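Local coordinates for protein putative thiosugar synthase (Amycolatopsis orientalis, PDB 4N6F) that probably builds 2-thiosugars from sugar phosphates with sulphur from carrier proteins, on a TIM barrel related to the thiazole synthase ThiG, at residues F22-V28 with A46-V50; A206-G210 with G240-Y244. All blocks are in the same frame, centred on the assembly; numbering follows the deposited sequence.

Contact 1. Residues F22-V28 with A46-V50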
loop_
_atom_site.group_PDB
_atom_site.type_symbol
_atom_site.label_atom_id
_atom_site.label_comp_id
_atom_site.label_asym_id
_atom_site.label_seq_id
_atom_site.Cartn_x
_atom_site.Cartn_y
_atom_site.Cartn_z
ATOM N N PHE A 22 -9.231 18.437 -9.219
ATOM C CA PHE A 22 -8.275 17.331 -9.218
ATOM C C PHE A 22 -8.776 16.296 -8.234
ATOM O O PHE A 22 -8.795 16.564 -7.028
ATOM C CB PHE A 22 -6.889 17.777 -8.740
ATOM C CG PHE A 22 -6.195 18.752 -9.654
ATOM C CD1 PHE A 22 -6.720 20.019 -9.884
ATOM C CD2 PHE A 22 -4.985 18.418 -10.246
ATOM C CE1 PHE A 22 -6.076 20.917 -10.719
ATOM C CE2 PHE A 22 -4.325 19.318 -11.069
ATOM C CZ PHE A 22 -4.873 20.571 -11.307
ATOM N N ARG A 23 -9.151 15.120 -8.738
ATOM C CA ARG A 23 -9.665 14.032 -7.911
ATOM C C ARG A 23 -8.736 12.818 -7.830
ATOM O O ARG A 23 -8.568 12.228 -6.757
ATOM C CB ARG A 23 -11.009 13.547 -8.456
ATOM C CG ARG A 23 -12.130 14.567 -8.387
ATOM C CD ARG A 23 -13.438 13.961 -8.886
ATOM N NE ARG A 23 -14.568 14.436 -8.095
ATOM C CZ ARG A 23 -15.208 15.585 -8.294
ATOM N NH1 ARG A 23 -14.845 16.406 -9.273
ATOM N NH2 ARG A 23 -16.225 15.921 -7.503
ATOM N N SER A 24 -8.186 12.409 -8.970
ATOM C CA SER A 24 -7.321 11.243 -9.024
ATOM C C SER A 24 -6.117 11.460 -8.139
ATOM O O SER A 24 -5.532 12.535 -8.147
ATOM C CB SER A 24 -6.819 10.976 -10.440
ATOM O OG SER A 24 -7.897 10.994 -11.355
ATOM N N ARG A 25 -5.752 10.414 -7.410
ATOM C CA ARG A 25 -4.661 10.449 -6.456
ATOM C C ARG A 25 -3.319 10.026 -7.054
ATOM O O ARG A 25 -2.307 10.013 -6.356
ATOM C CB ARG A 25 -5.006 9.523 -5.294
ATOM C CG ARG A 25 -6.314 9.865 -4.616
ATOM C CD ARG A 25 -6.153 11.180 -3.887
ATOM N NE ARG A 25 -7.394 11.647 -3.292
ATOM C CZ ARG A 25 -7.458 12.499 -2.274
ATOM N NH1 ARG A 25 -6.354 12.982 -1.717
ATOM N NH2 ARG A 25 -8.641 12.858 -1.804
ATOM N N ILE A 26 -3.327 9.655 -8.330
ATOM C CA ILE A 26 -2.117 9.343 -9.072
ATOM C C ILE A 26 -1.994 10.348 -10.211
ATOM O O ILE A 26 -2.915 10.484 -11.022
ATOM C CB ILE A 26 -2.176 7.928 -9.680
ATOM C CG1 ILE A 26 -2.277 6.853 -8.591
ATOM C CG2 ILE A 26 -0.954 7.666 -10.531
ATOM C CD1 ILE A 26 -1.071 6.784 -7.673
ATOM N N LEU A 27 -0.874 11.065 -10.250
ATOM C CA LEU A 27 -0.500 11.855 -11.411
ATOM C C LEU A 27 0.559 11.058 -12.158
ATOM O O LEU A 27 1.404 10.413 -11.534
ATOM C CB LEU A 27 0.067 13.215 -11.003
ATOM C CG LEU A 27 -0.840 14.204 -10.264
ATOM C CD1 LEU A 27 -0.044 15.406 -9.787
ATOM C CD2 LEU A 27 -1.936 14.709 -11.157
ATOM N N VAL A 28 0.515 11.091 -13.483
ATOM C CA VAL A 28 1.490 10.376 -14.294
ATOM C C VAL A 28 2.334 11.363 -15.077
ATOM O O VAL A 28 1.813 12.145 -15.876
ATOM C CB VAL A 28 0.825 9.393 -15.267
ATOM C CG1 VAL A 28 1.889 8.619 -16.028
ATOM C CG2 VAL A 28 -0.076 8.428 -14.516
ATOM N N ALA A 46 -4.135 3.986 -14.561
ATOM C CA ALA A 46 -3.890 4.783 -13.352
ATOM C C ALA A 46 -5.141 5.526 -12.830
ATOM O O ALA A 46 -5.163 5.951 -11.678
ATOM C CB ALA A 46 -2.763 5.776 -13.593
ATOM N N GLY A 47 -6.172 5.679 -13.667
ATOM C CA GLY A 47 -7.382 6.425 -13.284
ATOM C C GLY A 47 -7.109 7.919 -13.202
ATOM O O GLY A 47 -7.787 8.649 -12.479
ATOM N N ALA A 48 -6.108 8.359 -13.953
ATOM C CA ALA A 48 -5.651 9.740 -13.959
ATOM C C ALA A 48 -6.680 10.732 -14.499
ATOM O O ALA A 48 -7.456 10.406 -15.393
ATOM C CB ALA A 48 -4.382 9.837 -14.795
ATOM N N ASP A 49 -6.653 11.954 -13.975
ATOM C CA ASP A 49 -7.484 13.048 -14.504
ATOM C C ASP A 49 -6.701 14.327 -14.805
ATOM O O ASP A 49 -7.295 15.376 -15.059
ATOM C CB ASP A 49 -8.662 13.342 -13.556
ATOM C CG ASP A 49 -8.225 13.922 -12.202
ATOM O OD1 ASP A 49 -7.042 14.300 -12.018
ATOM O OD2 ASP A 49 -9.094 14.004 -11.307
ATOM N N VAL A 50 -5.372 14.238 -14.788
ATOM C CA VAL A 50 -4.513 15.359 -15.155
ATOM C C VAL A 50 -3.686 14.953 -16.378
ATOM O O VAL A 50 -3.082 13.891 -16.392
ATOM C CB VAL A 50 -3.578 15.752 -13.991
ATOM C CG1 VAL A 50 -2.513 16.740 -14.446
ATOM C CG2 VAL A 50 -4.384 16.349 -12.848
HETATM O O HOH W 1 -4.986 14.256 -10.207
HETATM O O HOH W 2 -4.134 12.460 -12.344
HETATM O O HOH W 3 -5.736 7.832 -9.647
HETATM O O HOH W 4 -0.393 13.461 -17.526
HETATM O O HOH W 5 -1.978 12.386 -14.371
#

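Contact 2. Residues A206-G210 with G240-Y244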
loop_
_atom_site.group_PDB
_atom_site.type_symbol
_atom_site.label_atom_id
_atom_site.label_comp_id
_atom_site.label_asym_id
_atom_site.label_seq_id
_atom_site.Cartn_x
_atom_site.Cartn_y
_atom_site.Cartn_z
ATOM N N ALA A 206 3.054 7.121 0.950
ATOM C CA ALA A 206 2.909 8.564 0.773
ATOM C C ALA A 206 1.581 9.057 1.325
ATOM O O ALA A 206 1.543 10.056 2.026
ATOM C CB ALA A 206 3.020 8.946 -0.687
ATOM N N MET A 207 0.503 8.347 1.024
ATOM C CA MET A 207 -0.822 8.754 1.470
ATOM C C MET A 207 -0.962 8.668 2.987
ATOM O O MET A 207 -1.649 9.501 3.601
ATOM C CB MET A 207 -1.902 7.906 0.804
ATOM C CG MET A 207 -1.857 7.924 -0.716
ATOM S SD MET A 207 -1.940 9.569 -1.438
ATOM C CE MET A 207 -3.655 9.957 -1.161
ATOM N N GLU A 208 -0.293 7.688 3.596
ATOM C CA GLU A 208 -0.322 7.540 5.053
ATOM C C GLU A 208 0.478 8.620 5.773
ATOM O O GLU A 208 0.323 8.796 6.968
ATOM C CB GLU A 208 0.126 6.140 5.479
ATOM C CG GLU A 208 -0.878 5.085 5.050
ATOM C CD GLU A 208 -0.616 3.702 5.614
ATOM O OE1 GLU A 208 0.382 3.496 6.342
ATOM O OE2 GLU A 208 -1.429 2.809 5.325
ATOM N N LEU A 209 1.318 9.350 5.043
ATOM C CA LEU A 209 1.982 10.540 5.583
ATOM C C LEU A 209 1.090 11.794 5.488
ATOM O O LEU A 209 1.460 12.841 5.992
ATOM C CB LEU A 209 3.290 10.814 4.833
ATOM C CG LEU A 209 4.362 9.726 4.860
ATOM C CD1 LEU A 209 5.555 10.197 4.056
ATOM C CD2 LEU A 209 4.774 9.374 6.279
ATOM N N GLY A 210 -0.064 11.678 4.840
ATOM C CA GLY A 210 -0.940 12.830 4.580
ATOM C C GLY A 210 -0.813 13.446 3.183
ATOM O O GLY A 210 -1.414 14.473 2.906
ATOM N N GLY A 240 -4.365 3.729 0.699
ATOM C CA GLY A 240 -3.553 4.575 1.560
ATOM C C GLY A 240 -4.338 5.739 2.124
ATOM O O GLY A 240 -4.153 6.118 3.273
ATOM N N LEU A 241 -5.195 6.317 1.291
ATOM C CA LEU A 241 -6.063 7.409 1.698
ATOM C C LEU A 241 -7.018 6.918 2.782
ATOM O O LEU A 241 -7.085 7.504 3.865
ATOM C CB LEU A 241 -6.833 7.946 0.492
ATOM C CG LEU A 241 -7.820 9.085 0.751
ATOM C CD1 LEU A 241 -7.073 10.367 1.092
ATOM C CD2 LEU A 241 -8.731 9.295 -0.451
ATOM N N LEU A 242 -7.725 5.823 2.503
ATOM C CA LEU A 242 -8.678 5.278 3.463
ATOM C C LEU A 242 -8.023 4.918 4.777
ATOM O O LEU A 242 -8.609 5.136 5.837
ATOM C CB LEU A 242 -9.402 4.059 2.898
ATOM C CG LEU A 242 -10.350 4.368 1.742
ATOM C CD1 LEU A 242 -10.988 3.083 1.235
ATOM C CD2 LEU A 242 -11.410 5.370 2.181
ATOM N N SER A 243 -6.805 4.388 4.695
ATOM C CA SER A 243 -6.029 4.020 5.864
ATOM C C SER A 243 -5.638 5.269 6.654
ATOM O O SER A 243 -5.766 5.302 7.878
ATOM C CB SER A 243 -4.788 3.217 5.432
ATOM O OG SER A 243 -3.859 3.043 6.478
ATOM N N TYR A 244 -5.151 6.295 5.967
ATOM C CA TYR A 244 -4.859 7.566 6.635
ATOM C C TYR A 244 -6.122 8.092 7.331
ATOM O O TYR A 244 -6.091 8.425 8.498
ATOM C CB TYR A 244 -4.348 8.600 5.638
ATOM C CG TYR A 244 -3.993 9.942 6.245
ATOM C CD1 TYR A 244 -2.855 10.092 7.020
ATOM C CD2 TYR A 244 -4.779 11.057 6.020
ATOM C CE1 TYR A 244 -2.507 11.313 7.560
ATOM C CE2 TYR A 244 -4.441 12.296 6.559
ATOM C CZ TYR A 244 -3.302 12.418 7.318
ATOM O OH TYR A 244 -2.951 13.640 7.859
#

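Contact 1. Residues F22-V28 with A46-V50
Asp49 holds its CG between its own backbone N and carbonyl carbon (chi1 67°), and this turns the carboxylate onto the backbone of Arg23 and Ser24. Ser24 keeps OG beside its backbone N (chi1 -49°), which carries the hydroxyl to the carbonyl O of Gly47. OD2 of Asp49 accepts two bonds. Arg23 N comes in on the syn lone pair at 2.8 Å from Asp49 OD2. Ser24 N lies 3.0 Å from the same OD2 but approaches from above the carboxylate plane, with a nearly straight N-H (168°). The other oxygen, OD1, is linked through a water to Ser24 O. Ser24 OG donates to Gly47 O at 2.6 Å, in the carbonyl plane and on a lone pair. Gly47 has positive phi and ends helix 36-46 in a Schellman motif. The contact lies in the first beta-alpha-beta unit of the TIM barrel, where strand 26-28 faces the turn that leads into strand 50-52. These are the first two strands of the barrel, side by side. Water bridges their backbones: one molecule joins Val28 N to Val50 O, another Val28 O to Val50 O. In the turn just before strand 50-52, a third runs from Asp49 N to Ile26 O. Val50 CG2 sits beside Phe22 and Leu27, 3.4 Å from Phe22 CD2 and obliquely placed to the ring. Val50 CG2 is also 3.4 Å from Leu27 CD2, a tight fit. At the far end Ala46 CB meets Val28 CG2 at 3.9 Å and Ile26 CG2 at 4.0 Å.

Contact 2. Residues A206-G210 with G240-Y244
Two outer helices of the TIM barrel pack here, the C-terminal end of helix 200-208 against the last turns of helix 226-245. The backbones come close at Met207 and Gly240, whose CA atoms are 5.0 Å apart. Gly240 lacks a side chain, and Met207 CB rests on its backbone, 3.5 Å from Gly240 C. The Met207 chain bends at chi2 and chi3, which lays its CE against Leu241 CB at 4.1 Å. On another side of the contact, Glu208 reaches Ser243. Ser243 OG donates to Glu208 OE2 at 2.7 Å, from well above the carboxylate plane. The carboxylate also faces the second subunit: Ser199 of that subunit bonds to OE1, and the backbone N of Arg201 of that subunit bonds to OE2. Glu208 thus joins the two helices to the second subunit. Its several donors would probably favour the charged form. Gly210, with positive phi, is the first residue to leave helical geometry and forms a Schellman motif, its N bonded back to Met207 O. Tyr244 points its ring at this turn, with CG anti to the backbone N (chi1 -179°). Tyr244 CB lies 3.5 Å from Met207 O, and Tyr244 CD1 3.4 Å from Glu208 O. Gly210 CA sits over one face in a CH-pi contact, 3.9 Å from the ring centroid of Tyr244 and 21° off the normal.

Overall arrangement
From the N terminus, the chain first meets contact 1. Residues 22-28 leave the N-terminal antiparallel hairpin and enter the barrel. Helix 36-46 follows, and 46-50 closes this short loop of 17 residues. The chain then runs through most of the other barrel units before contact 2 opens at 206-210. Contact 2 closes after strand 213-216 and helix 218-221, near the end of helix 226-245. The loops lie in series and neither nest nor cross. Contact 1 ties the first two barrel strands; contact 2 ties helices 200-208 and 226-245. Their centres are about 16 Å apart. Arg25 bridges them by packing on Met207 and Leu241, and Ile26 also packs on helix 226-245.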